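Local coordinates for protein serine acetyltransferase (Entamoeba histolytica, PDB 3Q1X) that probably catalyses acetyl transfer to the hydroxyl group of L-serine, an early step of cysteine biosynthesis, and is seen here with L-serine bound, at residues Y4-S7 against I8-L12; E58-I61 against A62-T66; F84-Q87 against C88-I92; L120-I123 against I124-P128; G129-A132 against V133-Y136. One frame throughout, in Å; residues are numbered along the deposited sequence.

Interaction 1. Residues Y4-S7 against I8-L12; sequences YIYS and IAHQL
The carbonyl oxygen of Tyr4 accepts two hydrogen bonds, both from the same face of its plane. Ile8 N is one donor, at 2.9 Å from Tyr4 O, the usual bond between residues four apart in a helix. The other is Ser7 OG, 2.8 Å from Tyr4 O; a chi1 of 79° places this hydroxyl between its own backbone N and carbonyl carbon, turned back toward the preceding turn. Next along the backbone, Ala9 N lies 2.8 Å from Ile5 O.

The apolar contact is a CH-pi interaction. Ile8 CG1 stands over one face of the Tyr4 ring, 4.2 Å from its centroid and 13° off the ring normal, displaced toward the rim. The chain then bends at chi2 (-60°) and sets Ile8 CD1 4.1 Å from Tyr4 CZ.

On another side of the helix, Tyr6 and His10, themselves one turn apart, run side by side, with His10 CB over a face of the tyrosine ring. Tyr6 OH and His10 ND1 stay 4.0 Å apart, and ND1 bonds instead to Glu58.

These are i to i+4 contacts of an alpha helix, with a serine hydroxyl bonded to the carbonyl three residues earlier. Within the helical part of the subunit, helix 2-18 packs in two directions: Tyr4 rests on Met90 and Leu93 of helix 82-113, while Ile5 and Ala9 meet Leu65, Thr66 and Ala62 of helix 59-79.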
loop_
_atom_site.group_PDB
_atom_site.type_symbol
_atom_site.label_atom_id
_atom_site.label_comp_id
_atom_site.label_asym_id
_atom_site.label_seq_id
_atom_site.Cartn_x
_atom_site.Cartn_y
_atom_site.Cartn_z
ATOM N N TYR A 4 4.106 -3.370 37.436
ATOM C CA TYR A 4 3.638 -2.167 36.742
ATOM C C TYR A 4 2.642 -2.536 35.639
ATOM O O TYR A 4 1.650 -1.843 35.449
ATOM C CB TYR A 4 4.819 -1.354 36.178
ATOM C CG TYR A 4 4.483 0.087 35.824
ATOM C CD1 TYR A 4 3.965 0.960 36.783
ATOM C CD2 TYR A 4 4.693 0.581 34.531
ATOM C CE1 TYR A 4 3.653 2.282 36.468
ATOM C CE2 TYR A 4 4.386 1.924 34.209
ATOM C CZ TYR A 4 3.861 2.755 35.184
ATOM O OH TYR A 4 3.554 4.067 34.902
ATOM N N ILE A 5 2.901 -3.639 34.940
ATOM C CA ILE A 5 1.979 -4.165 33.922
ATOM C C ILE A 5 0.633 -4.490 34.550
ATOM O O ILE A 5 -0.402 -4.063 34.038
ATOM C CB ILE A 5 2.539 -5.423 33.195
ATOM C CG1 ILE A 5 3.664 -5.026 32.237
ATOM C CG2 ILE A 5 1.434 -6.158 32.427
ATOM C CD1 ILE A 5 4.518 -6.184 31.745
ATOM N N TYR A 6 0.652 -5.213 35.672
ATOM C CA TYR A 6 -0.589 -5.520 36.381
ATOM C C TYR A 6 -1.402 -4.254 36.703
ATOM O O TYR A 6 -2.627 -4.241 36.527
ATOM C CB TYR A 6 -0.366 -6.320 37.679
ATOM C CG TYR A 6 -1.624 -6.226 38.507
ATOM C CD1 TYR A 6 -2.707 -7.075 38.268
ATOM C CD2 TYR A 6 -1.786 -5.209 39.445
ATOM C CE1 TYR A 6 -3.890 -6.944 38.985
ATOM C CE2 TYR A 6 -2.978 -5.066 40.161
ATOM C CZ TYR A 6 -4.018 -5.939 39.929
ATOM O OH TYR A 6 -5.186 -5.796 40.640
ATOM N N SER A 7 -0.723 -3.210 37.185
ATOM C CA SER A 7 -1.395 -1.967 37.585
ATOM C C SER A 7 -1.980 -1.236 36.389
ATOM O O SER A 7 -3.085 -0.699 36.465
ATOM C CB SER A 7 -0.452 -1.036 38.354
ATOM O OG SER A 7 0.430 -0.329 37.485
ATOM N N ILE A 8 -1.223 -1.221 35.292
ATOM C CA ILE A 8 -1.675 -0.572 34.065
ATOM C C ILE A 8 -2.836 -1.353 33.438
ATOM O O ILE A 8 -3.815 -0.754 33.001
ATOM C CB ILE A 8 -0.503 -0.329 33.059
ATOM C CG1 ILE A 8 0.527 0.664 33.638
ATOM C CG2 ILE A 8 -1.008 0.150 31.694
ATOM C CD1 ILE A 8 -0.009 2.058 33.982
ATOM N N ALA A 9 -2.741 -2.683 33.414
ATOM C CA ALA A 9 -3.830 -3.521 32.897
ATOM C C ALA A 9 -5.097 -3.393 33.735
ATOM O O ALA A 9 -6.205 -3.456 33.204
ATOM C CB ALA A 9 -3.405 -4.976 32.816
ATOM N N HIS A 10 -4.923 -3.224 35.046
ATOM C CA HIS A 10 -6.054 -2.971 35.931
ATOM C C HIS A 10 -6.773 -1.665 35.569
ATOM O O HIS A 10 -8.001 -1.649 35.477
ATOM C CB HIS A 10 -5.631 -2.962 37.402
ATOM C CG HIS A 10 -6.750 -2.621 38.337
ATOM N ND1 HIS A 10 -7.782 -3.492 38.609
ATOM C CD2 HIS A 10 -7.016 -1.492 39.036
ATOM C CE1 HIS A 10 -8.630 -2.919 39.446
ATOM N NE2 HIS A 10 -8.188 -1.705 39.721
ATOM N N GLN A 11 -6.009 -0.587 35.372
ATOM C CA GLN A 11 -6.564 0.723 35.002
ATOM C C GLN A 11 -7.289 0.675 33.652
ATOM O O GLN A 11 -8.428 1.127 33.545
ATOM C CB GLN A 11 -5.488 1.822 35.012
ATOM C CG GLN A 11 -6.007 3.176 34.514
ATOM C CD GLN A 11 -5.084 4.346 34.812
ATOM O OE1 GLN A 11 -3.915 4.171 35.158
ATOM N NE2 GLN A 11 -5.610 5.560 34.652
ATOM N N LEU A 12 -6.624 0.111 32.644
ATOM C CA LEU A 12 -7.212 -0.081 31.313
ATOM C C LEU A 12 -8.497 -0.919 31.364
ATOM O O LEU A 12 -9.468 -0.634 30.651
ATOM C CB LEU A 12 -6.189 -0.722 30.368
ATOM C CG LEU A 12 -5.009 0.131 29.882
ATOM C CD1 LEU A 12 -3.994 -0.738 29.141
ATOM C CD2 LEU A 12 -5.447 1.298 29.002
#

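Interaction 2. Residues E58-I61 against A62-T66; sequences ESHI and ASELT
His60 and Glu64, one helical turn apart, lie side by side and point the same way, their imidazole and carboxylate planes only 11° from parallel. Their closest side-chain atoms, His60 CE1 and Glu64 OE2, are 3.2 Å apart. His60 ND1 is slightly farther from Glu64 OE2, at 3.6 Å. Two conformations bring the groups together: Glu64 takes a staggered bend at chi2 (-66°) that places its carboxylate, while His60 has an unstaggered chi1 of -142°. The first torsion of Glu64 sets CG beside its backbone N, and Glu64 CG thereby comes to 3.3 Å from His60 O. The polar anchor of the acid is Lys40, which forms a salt bridge with Glu64 OE1; the imidazole merely lies alongside.

The backbone beneath is regular: Ala62 N is 2.8 Å from Glu58 O, and Leu65 N is the same 2.8 Å from Ile61 O. Farther along, Ala62 O takes two donors from a single residue, with Thr66 OG1 at 2.8 Å and Thr66 N approaching from opposite faces of the carbonyl plane.

Glu58 occupies the N-cap position, yet its carboxylate reaches across to His10 of helix 2-18. This is the first-turn geometry of an alpha helix, here helix 59-79: an N-cap residue followed by successive i to i+4 bonds.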
loop_
_atom_site.group_PDB
_atom_site.type_symbol
_atom_site.label_atom_id
_atom_site.label_comp_id
_atom_site.label_asym_id
_atom_site.label_seq_id
_atom_site.Cartn_x
_atom_site.Cartn_y
_atom_site.Cartn_z
ATOM N N GLU A 58 -9.526 -8.771 32.512
ATOM C CA GLU A 58 -8.389 -8.087 33.195
ATOM C C GLU A 58 -7.130 -8.944 33.129
ATOM O O GLU A 58 -6.085 -8.473 32.679
ATOM C CB GLU A 58 -8.646 -7.636 34.651
ATOM C CG GLU A 58 -7.353 -7.088 35.318
ATOM C CD GLU A 58 -7.549 -6.339 36.637
ATOM O OE1 GLU A 58 -8.634 -5.774 36.877
ATOM O OE2 GLU A 58 -6.582 -6.295 37.430
ATOM N N SER A 59 -7.232 -10.194 33.580
ATOM C CA SER A 59 -6.126 -11.142 33.464
ATOM C C SER A 59 -5.726 -11.333 32.006
ATOM O O SER A 59 -4.541 -11.431 31.698
ATOM C CB SER A 59 -6.471 -12.494 34.094
ATOM O OG SER A 59 -5.412 -13.420 33.892
ATOM N N HIS A 60 -6.711 -11.367 31.110
ATOM C CA HIS A 60 -6.406 -11.525 29.690
ATOM C C HIS A 60 -5.830 -10.246 29.071
ATOM O O HIS A 60 -4.942 -10.327 28.222
ATOM C CB HIS A 60 -7.612 -12.037 28.897
ATOM C CG HIS A 60 -7.249 -13.007 27.809
ATOM N ND1 HIS A 60 -6.104 -12.886 27.047
ATOM C CD2 HIS A 60 -7.890 -14.107 27.346
ATOM C CE1 HIS A 60 -6.050 -13.874 26.173
ATOM N NE2 HIS A 60 -7.127 -14.626 26.328
ATOM N N ILE A 61 -6.319 -9.079 29.502
ATOM C CA ILE A 61 -5.726 -7.796 29.093
ATOM C C ILE A 61 -4.261 -7.725 29.542
ATOM O O ILE A 61 -3.379 -7.365 28.749
ATOM C CB ILE A 61 -6.523 -6.558 29.604
ATOM C CG1 ILE A 61 -7.892 -6.475 28.915
ATOM C CG2 ILE A 61 -5.735 -5.263 29.352
ATOM C CD1 ILE A 61 -8.752 -5.294 29.354
ATOM N N ALA A 62 -4.013 -8.089 30.804
ATOM C CA ALA A 62 -2.661 -8.181 31.350
ATOM C C ALA A 62 -1.780 -9.140 30.555
ATOM O O ALA A 62 -0.632 -8.820 30.261
ATOM C CB ALA A 62 -2.696 -8.591 32.825
ATOM N N SER A 63 -2.331 -10.309 30.222
ATOM C CA SER A 63 -1.655 -11.312 29.396
ATOM C C SER A 63 -1.202 -10.748 28.044
ATOM O O SER A 63 -0.038 -10.892 27.667
ATOM C CB SER A 63 -2.563 -12.534 29.196
ATOM O OG SER A 63 -1.884 -13.582 28.522
ATOM N N GLU A 64 -2.114 -10.091 27.329
ATOM C CA GLU A 64 -1.771 -9.477 26.041
ATOM C C GLU A 64 -0.784 -8.327 26.194
ATOM O O GLU A 64 0.138 -8.170 25.383
ATOM C CB GLU A 64 -3.028 -8.999 25.304
ATOM C CG GLU A 64 -4.078 -10.089 25.044
ATOM C CD GLU A 64 -3.632 -11.184 24.077
ATOM O OE1 GLU A 64 -2.618 -11.025 23.360
ATOM O OE2 GLU A 64 -4.321 -12.224 24.035
ATOM N N LEU A 65 -0.963 -7.537 27.251
ATOM C CA LEU A 65 -0.070 -6.414 27.511
ATOM C C LEU A 65 1.362 -6.898 27.755
ATOM O O LEU A 65 2.321 -6.272 27.291
ATOM C CB LEU A 65 -0.584 -5.566 28.681
ATOM C CG LEU A 65 0.181 -4.283 28.994
ATOM C CD1 LEU A 65 0.340 -3.416 27.753
ATOM C CD2 LEU A 65 -0.503 -3.506 30.113
ATOM N N THR A 66 1.492 -8.017 28.474
ATOM C CA THR A 66 2.782 -8.666 28.729
ATOM C C THR A 66 3.443 -9.127 27.429
ATOM O O THR A 66 4.641 -8.909 27.228
ATOM C CB THR A 66 2.613 -9.868 29.703
ATOM O OG1 THR A 66 2.054 -9.391 30.933
ATOM C CG2 THR A 66 3.959 -10.558 29.997
#

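Interaction 3. Residues F84-Q87 against C88-I92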
loop_
_atom_site.group_PDB
_atom_site.type_symbol
_atom_site.label_atom_id
_atom_site.label_comp_id
_atom_site.label_asym_id
_atom_site.label_seq_id
_atom_site.Cartn_x
_atom_site.Cartn_y
_atom_site.Cartn_z
ATOM N N PHE A 84 18.104 0.923 28.282
ATOM C CA PHE A 84 17.331 1.882 27.493
ATOM C C PHE A 84 15.958 1.325 27.142
ATOM O O PHE A 84 14.961 2.047 27.227
ATOM C CB PHE A 84 18.075 2.278 26.216
ATOM C CG PHE A 84 17.452 3.438 25.484
ATOM C CD1 PHE A 84 17.424 4.706 26.059
ATOM C CD2 PHE A 84 16.897 3.266 24.218
ATOM C CE1 PHE A 84 16.853 5.787 25.387
ATOM C CE2 PHE A 84 16.321 4.344 23.533
ATOM C CZ PHE A 84 16.301 5.602 24.116
ATOM N N ALA A 85 15.919 0.049 26.752
ATOM C CA ALA A 85 14.661 -0.664 26.466
ATOM C C ALA A 85 13.689 -0.672 27.653
ATOM O O ALA A 85 12.511 -0.355 27.493
ATOM C CB ALA A 85 14.949 -2.089 26.008
ATOM N N HIS A 86 14.193 -1.029 28.840
ATOM C CA HIS A 86 13.390 -1.045 30.059
ATOM C C HIS A 86 12.729 0.309 30.324
ATOM O O HIS A 86 11.528 0.374 30.582
ATOM C CB HIS A 86 14.243 -1.465 31.266
ATOM C CG HIS A 86 13.544 -1.295 32.579
ATOM N ND1 HIS A 86 12.727 -2.268 33.119
ATOM C CD2 HIS A 86 13.520 -0.258 33.449
ATOM C CE1 HIS A 86 12.243 -1.840 34.273
ATOM N NE2 HIS A 86 12.707 -0.623 34.495
ATOM N N GLN A 87 13.518 1.379 30.243
ATOM C CA GLN A 87 13.026 2.746 30.457
ATOM C C GLN A 87 11.979 3.187 29.432
ATOM O O GLN A 87 10.985 3.842 29.777
ATOM C CB GLN A 87 14.189 3.726 30.438
ATOM C CG GLN A 87 15.210 3.465 31.538
ATOM C CD GLN A 87 16.526 4.183 31.304
ATOM O OE1 GLN A 87 16.839 4.599 30.183
ATOM N NE2 GLN A 87 17.312 4.325 32.365
ATOM N N CYS A 88 12.213 2.830 28.174
ATOM C CA CYS A 88 11.297 3.188 27.100
ATOM C C CYS A 88 9.972 2.473 27.230
ATOM O O CYS A 88 8.927 3.068 26.985
ATOM C CB CYS A 88 11.920 2.898 25.744
ATOM S SG CYS A 88 13.217 4.059 25.324
ATOM N N VAL A 89 10.018 1.199 27.624
ATOM C CA VAL A 89 8.803 0.392 27.744
ATOM C C VAL A 89 8.014 0.759 29.000
ATOM O O VAL A 89 6.782 0.686 29.012
ATOM C CB VAL A 89 9.108 -1.121 27.697
ATOM C CG1 VAL A 89 7.879 -1.937 28.031
ATOM C CG2 VAL A 89 9.607 -1.506 26.310
ATOM N N MET A 90 8.727 1.153 30.049
ATOM C CA MET A 90 8.067 1.699 31.235
ATOM C C MET A 90 7.320 2.989 30.879
ATOM O O MET A 90 6.208 3.204 31.355
ATOM C CB MET A 90 9.059 1.921 32.385
ATOM C CG MET A 90 9.555 0.622 33.049
ATOM S SD MET A 90 8.309 -0.411 33.851
ATOM C CE MET A 90 8.264 0.309 35.483
ATOM N N ALA A 91 7.922 3.808 30.009
ATOM C CA ALA A 91 7.291 5.026 29.485
ATOM C C ALA A 91 6.051 4.759 28.636
ATOM O O ALA A 91 5.052 5.477 28.747
ATOM C CB ALA A 91 8.276 5.836 28.708
ATOM N N ILE A 92 6.110 3.747 27.774
ATOM C CA ILE A 92 4.918 3.314 27.036
ATOM C C ILE A 92 3.801 2.901 28.006
ATOM O O ILE A 92 2.677 3.417 27.942
ATOM C CB ILE A 92 5.211 2.135 26.065
ATOM C CG1 ILE A 92 6.133 2.577 24.931
ATOM C CG2 ILE A 92 3.921 1.605 25.461
ATOM C CD1 ILE A 92 6.832 1.429 24.218
#
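Phe84 and Cys88 form a sulfur-aromatic contact along helix 82-113, the thiol sitting over one face of the phenyl ring. Cys88 SG is 3.7 Å from the Phe84 ring centroid and 17° off the ring normal, shifted slightly toward the rim, where CE2 is its nearest ring atom. Two rotamers produce this overlap. Phe84 places its ring anti to its own N (chi1 -170°), standing out from the helix, while Cys88 turns SG back over it.

His86 and Met90 make a related contact on another side of the helix, a CH-pi one, crossing at a slant. Met90 CG sits beside its own N (chi1 -72°) and thus over the ring, 3.9 Å from the His86 centroid. The bends at chi2 and chi3 then lead Met90 SD off to an oblique position, 4.7 Å from the His86 centroid.

Backbone bonds join the same pairs, with Cys88 N 3.0 Å from Phe84 O and Met90 N 3.0 Å from His86 O. Cys88 also packs on Leu142 of helix 128-144, and Val89 faces Val69 and Ile72 of helix 59-79. Between histidine and methionine, the closest side-chain atoms are His86 NE2 and Met90 CG, 3.7 Å apart.

Interaction 4. Residues L120-I123 against I124-P128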
loop_
_atom_site.group_PDB
_atom_site.type_symbol
_atom_site.label_atom_id
_atom_site.label_comp_id
_atom_site.label_asym_id
_atom_site.label_seq_id
_atom_site.Cartn_x
_atom_site.Cartn_y
_atom_site.Cartn_z
ATOM N N LEU A 120 -19.007 2.975 15.388
ATOM C CA LEU A 120 -17.607 2.903 15.813
ATOM C C LEU A 120 -17.005 1.524 15.581
ATOM O O LEU A 120 -15.829 1.420 15.249
ATOM C CB LEU A 120 -17.427 3.328 17.282
ATOM C CG LEU A 120 -17.800 4.772 17.644
ATOM C CD1 LEU A 120 -17.238 5.164 18.988
ATOM C CD2 LEU A 120 -17.307 5.756 16.601
ATOM N N SER A 121 -17.821 0.483 15.740
ATOM C CA SER A 121 -17.350 -0.891 15.570
ATOM C C SER A 121 -16.611 -1.136 14.249
ATOM O O SER A 121 -15.628 -1.855 14.249
ATOM C CB SER A 121 -18.463 -1.935 15.779
ATOM O OG SER A 121 -19.376 -1.976 14.710
ATOM N N LEU A 122 -17.074 -0.545 13.139
ATOM C CA LEU A 122 -16.424 -0.763 11.831
ATOM C C LEU A 122 -15.108 0.003 11.700
ATOM O O LEU A 122 -14.159 -0.464 11.049
ATOM C CB LEU A 122 -17.354 -0.387 10.672
ATOM C CG LEU A 122 -16.861 -0.915 9.318
ATOM C CD1 LEU A 122 -16.812 -2.454 9.324
ATOM C CD2 LEU A 122 -17.737 -0.406 8.206
ATOM N N ILE A 123 -15.062 1.181 12.320
ATOM C CA ILE A 123 -13.853 1.991 12.364
ATOM C C ILE A 123 -12.763 1.273 13.143
ATOM O O ILE A 123 -11.623 1.150 12.675
ATOM C CB ILE A 123 -14.147 3.396 12.958
ATOM C CG1 ILE A 123 -15.321 4.041 12.207
ATOM C CG2 ILE A 123 -12.900 4.275 12.887
ATOM C CD1 ILE A 123 -15.722 5.431 12.709
ATOM N N ILE A 124 -13.148 0.773 14.315
ATOM C CA ILE A 124 -12.291 -0.032 15.169
ATOM C C ILE A 124 -11.780 -1.270 14.443
ATOM O O ILE A 124 -10.596 -1.569 14.494
ATOM C CB ILE A 124 -13.029 -0.438 16.461
ATOM C CG1 ILE A 124 -13.341 0.830 17.274
ATOM C CG2 ILE A 124 -12.227 -1.501 17.233
ATOM C CD1 ILE A 124 -14.204 0.634 18.499
ATOM N N ARG A 125 -12.677 -1.966 13.755
ATOM C CA ARG A 125 -12.326 -3.230 13.127
ATOM C C ARG A 125 -11.405 -3.082 11.925
ATOM O O ARG A 125 -10.520 -3.904 11.732
ATOM C CB ARG A 125 -13.588 -3.993 12.719
ATOM C CG ARG A 125 -14.339 -4.623 13.878
ATOM C CD ARG A 125 -13.675 -5.904 14.336
ATOM N NE ARG A 125 -13.602 -6.878 13.252
ATOM C CZ ARG A 125 -12.926 -8.020 13.303
ATOM N NH1 ARG A 125 -12.223 -8.342 14.389
ATOM N NH2 ARG A 125 -12.943 -8.836 12.254
ATOM N N CYS A 126 -11.598 -2.045 11.109
ATOM C CA CYS A 126 -10.938 -2.054 9.798
ATOM C C CYS A 126 -10.600 -0.714 9.153
ATOM O O CYS A 126 -10.093 -0.710 8.042
ATOM C CB CYS A 126 -11.769 -2.873 8.804
ATOM S SG CYS A 126 -13.203 -1.988 8.181
ATOM N N TYR A 127 -10.867 0.412 9.812
ATOM C CA TYR A 127 -10.509 1.705 9.191
ATOM C C TYR A 127 -8.990 1.909 9.251
ATOM O O TYR A 127 -8.414 1.902 10.337
ATOM C CB TYR A 127 -11.237 2.875 9.851
ATOM C CG TYR A 127 -12.564 3.249 9.201
ATOM C CD1 TYR A 127 -12.857 4.586 8.923
ATOM C CD2 TYR A 127 -13.509 2.278 8.848
ATOM C CE1 TYR A 127 -14.050 4.949 8.328
ATOM C CE2 TYR A 127 -14.727 2.635 8.252
ATOM C CZ TYR A 127 -14.980 3.976 7.984
ATOM O OH TYR A 127 -16.172 4.355 7.397
ATOM N N PRO A 128 -8.342 2.086 8.079
ATOM C CA PRO A 128 -6.874 2.083 8.053
ATOM C C PRO A 128 -6.230 3.288 8.757
ATOM O O PRO A 128 -5.192 3.141 9.412
ATOM C CB PRO A 128 -6.536 2.068 6.550
ATOM C CG PRO A 128 -7.741 2.659 5.887
ATOM C CD PRO A 128 -8.921 2.279 6.736
#
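Ile123 sets its CG1 almost exactly above the centre of the Tyr127 ring, 4.0 Å from the centroid and 2° off the ring normal, a CH-pi contact. The second branch packs against the base of the same side chain, Ile123 CG2 lying 3.7 Å from Tyr127 CB. With its CG1 beside the backbone N (chi1 -52°) and CG2 anti to it, the isoleucine touches the tyrosine through both branches. Alongside, Leu122 CD1 meets Cys126 SG at 3.8 Å, and Leu122 CG comes within 4.3 Å of Tyr127 CE2.

Outward lie the backbone hydrogen bonds, among them Ile124 N to Leu120 O at 2.9 Å and, just before helix 128-144, Tyr127 N to Ile123 O at 3.1 Å.

At the polar edge, Tyr127 OH bonds to Asp114, and Arg125 binds the carbonyl oxygens of Pro30 and Phe49. Arg125 also forms a salt bridge with Glu153 and a hydrogen bond with Tyr79, both of a second subunit. Tyr127 holds the N-cap position of helix 128-144; its side chain is about 6 Å from a bound serine, near it but not among the residues lining its pocket. The contact is a helix-to-helix junction at a subunit interface.

Interaction 5. Residues G129-A132 against V133-Y136; sequences GFQA and VIVY
Ala132 O receives the shortest backbone bond here, from Tyr136 N at 2.8 Å. Its counterparts are longer: Ile134 N is 3.1 Å from Phe130 O, and the link from Val135 N to Gln131 O is weak at 3.4 Å.

Packing around the Phe130 ring dominates the side-chain contact. Ile134 lays CG1 over one face, 4.1 Å from the ring centroid and 22° off the normal, while Ile134 CD1 reaches Phe130 CE2 at 3.5 Å. Val133 CG2 stands 3.6 Å from Phe130 CD1, the two side chains crossing at about a right angle. That methyl lies between the backbone N and carbonyl carbon of Val133, which also brings CG2 to 3.1 Å from Phe130 O, a tight fit. Phe130, with chi1 at -171°, stands its ring out from the helix to meet both partners. Such i to i+3 and i to i+4 packing, an aromatic ring covered by the residue one turn on, belongs to a buried alpha helix.

Gln131 NE2 donates to Ile124 O and Tyr127 O, and its OE1 accepts from Arg42. In the helical part of the subunit, Phe130 and Ile134 pack on helix 82-113, Ala132 and Val135 on helix 150-162, and Tyr136 OH binds Ala170 O, just ahead of strand 171-172.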
loop_
_atom_site.group_PDB
_atom_site.type_symbol
_atom_site.label_atom_id
_atom_site.label_comp_id
_atom_site.label_asym_id
_atom_site.label_seq_id
_atom_site.Cartn_x
_atom_site.Cartn_y
_atom_site.Cartn_z
ATOM N N GLY A 129 -6.833 4.471 8.610
ATOM C CA GLY A 129 -6.406 5.647 9.375
ATOM C C GLY A 129 -6.374 5.360 10.870
ATOM O O GLY A 129 -5.456 5.799 11.566
ATOM N N PHE A 130 -7.356 4.600 11.356
ATOM C CA PHE A 130 -7.421 4.275 12.784
ATOM C C PHE A 130 -6.391 3.221 13.216
ATOM O O PHE A 130 -5.783 3.352 14.275
ATOM C CB PHE A 130 -8.834 3.903 13.229
ATOM C CG PHE A 130 -8.962 3.788 14.719
ATOM C CD1 PHE A 130 -8.843 4.919 15.526
ATOM C CD2 PHE A 130 -9.143 2.547 15.320
ATOM C CE1 PHE A 130 -8.927 4.818 16.912
ATOM C CE2 PHE A 130 -9.244 2.437 16.709
ATOM C CZ PHE A 130 -9.126 3.568 17.503
ATOM N N GLN A 131 -6.166 2.212 12.375
ATOM C CA GLN A 131 -5.122 1.222 12.654
ATOM C C GLN A 131 -3.759 1.899 12.772
ATOM O O GLN A 131 -2.973 1.605 13.672
ATOM C CB GLN A 131 -5.083 0.138 11.573
ATOM C CG GLN A 131 -6.453 -0.450 11.211
ATOM C CD GLN A 131 -7.226 -0.936 12.428
ATOM O OE1 GLN A 131 -6.694 -1.690 13.249
ATOM N NE2 GLN A 131 -8.478 -0.504 12.558
ATOM N N ALA A 132 -3.513 2.847 11.872
ATOM C CA ALA A 132 -2.263 3.592 11.835
ATOM C C ALA A 132 -2.079 4.415 13.112
ATOM O O ALA A 132 -1.017 4.393 13.722
ATOM C CB ALA A 132 -2.253 4.505 10.629
ATOM N N VAL A 133 -3.126 5.135 13.509
ATOM C CA VAL A 133 -3.040 6.012 14.676
ATOM C C VAL A 133 -2.828 5.246 15.981
ATOM O O VAL A 133 -2.106 5.733 16.845
ATOM C CB VAL A 133 -4.222 7.037 14.770
ATOM C CG1 VAL A 133 -4.207 7.981 13.575
ATOM C CG2 VAL A 133 -5.547 6.360 14.909
ATOM N N ILE A 134 -3.431 4.055 16.099
ATOM C CA ILE A 134 -3.208 3.152 17.236
ATOM C C ILE A 134 -1.724 2.872 17.437
ATOM O O ILE A 134 -1.200 2.987 18.543
ATOM C CB ILE A 134 -3.929 1.795 17.051
ATOM C CG1 ILE A 134 -5.447 1.936 17.171
ATOM C CG2 ILE A 134 -3.437 0.774 18.057
ATOM C CD1 ILE A 134 -6.209 0.633 16.869
ATOM N N VAL A 135 -1.062 2.484 16.353
ATOM C CA VAL A 135 0.345 2.147 16.411
ATOM C C VAL A 135 1.169 3.431 16.548
ATOM O O VAL A 135 2.080 3.488 17.365
ATOM C CB VAL A 135 0.763 1.279 15.212
ATOM C CG1 VAL A 135 2.237 0.971 15.263
ATOM C CG2 VAL A 135 -0.067 -0.022 15.170
ATOM N N TYR A 136 0.818 4.476 15.795
ATOM C CA TYR A 136 1.522 5.755 15.916
ATOM C C TYR A 136 1.605 6.279 17.361
ATOM O O TYR A 136 2.652 6.781 17.792
ATOM C CB TYR A 136 0.911 6.855 15.032
ATOM C CG TYR A 136 1.230 8.229 15.594
ATOM C CD1 TYR A 136 2.491 8.809 15.406
ATOM C CD2 TYR A 136 0.303 8.907 16.393
ATOM C CE1 TYR A 136 2.803 10.054 15.981
ATOM C CE2 TYR A 136 0.609 10.141 16.971
ATOM C CZ TYR A 136 1.855 10.704 16.762
ATOM O OH TYR A 136 2.151 11.922 17.339
#

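In the fold
All five contacts are local, within helices or at their ends, in the helical part of the subunit, and they follow one another in series along the chain. Interactions 1 and 2 touch, their centres about 9 Å apart, where helix 2-18 lies against helix 59-79. Interaction 1 also meets interaction 3, on helix 82-113, through Tyr4 and the backbone of Met90. Interactions 4 and 5, centres about 11 Å apart, belong to consecutive helices and touch through Gln131. Interactions 3 and 4 lie on opposite sides of the chain's centre, about 29 Å between centres. Together they sample a helical bundle that precedes the left-handed beta helix, with interaction 4 reaching a neighbouring subunit.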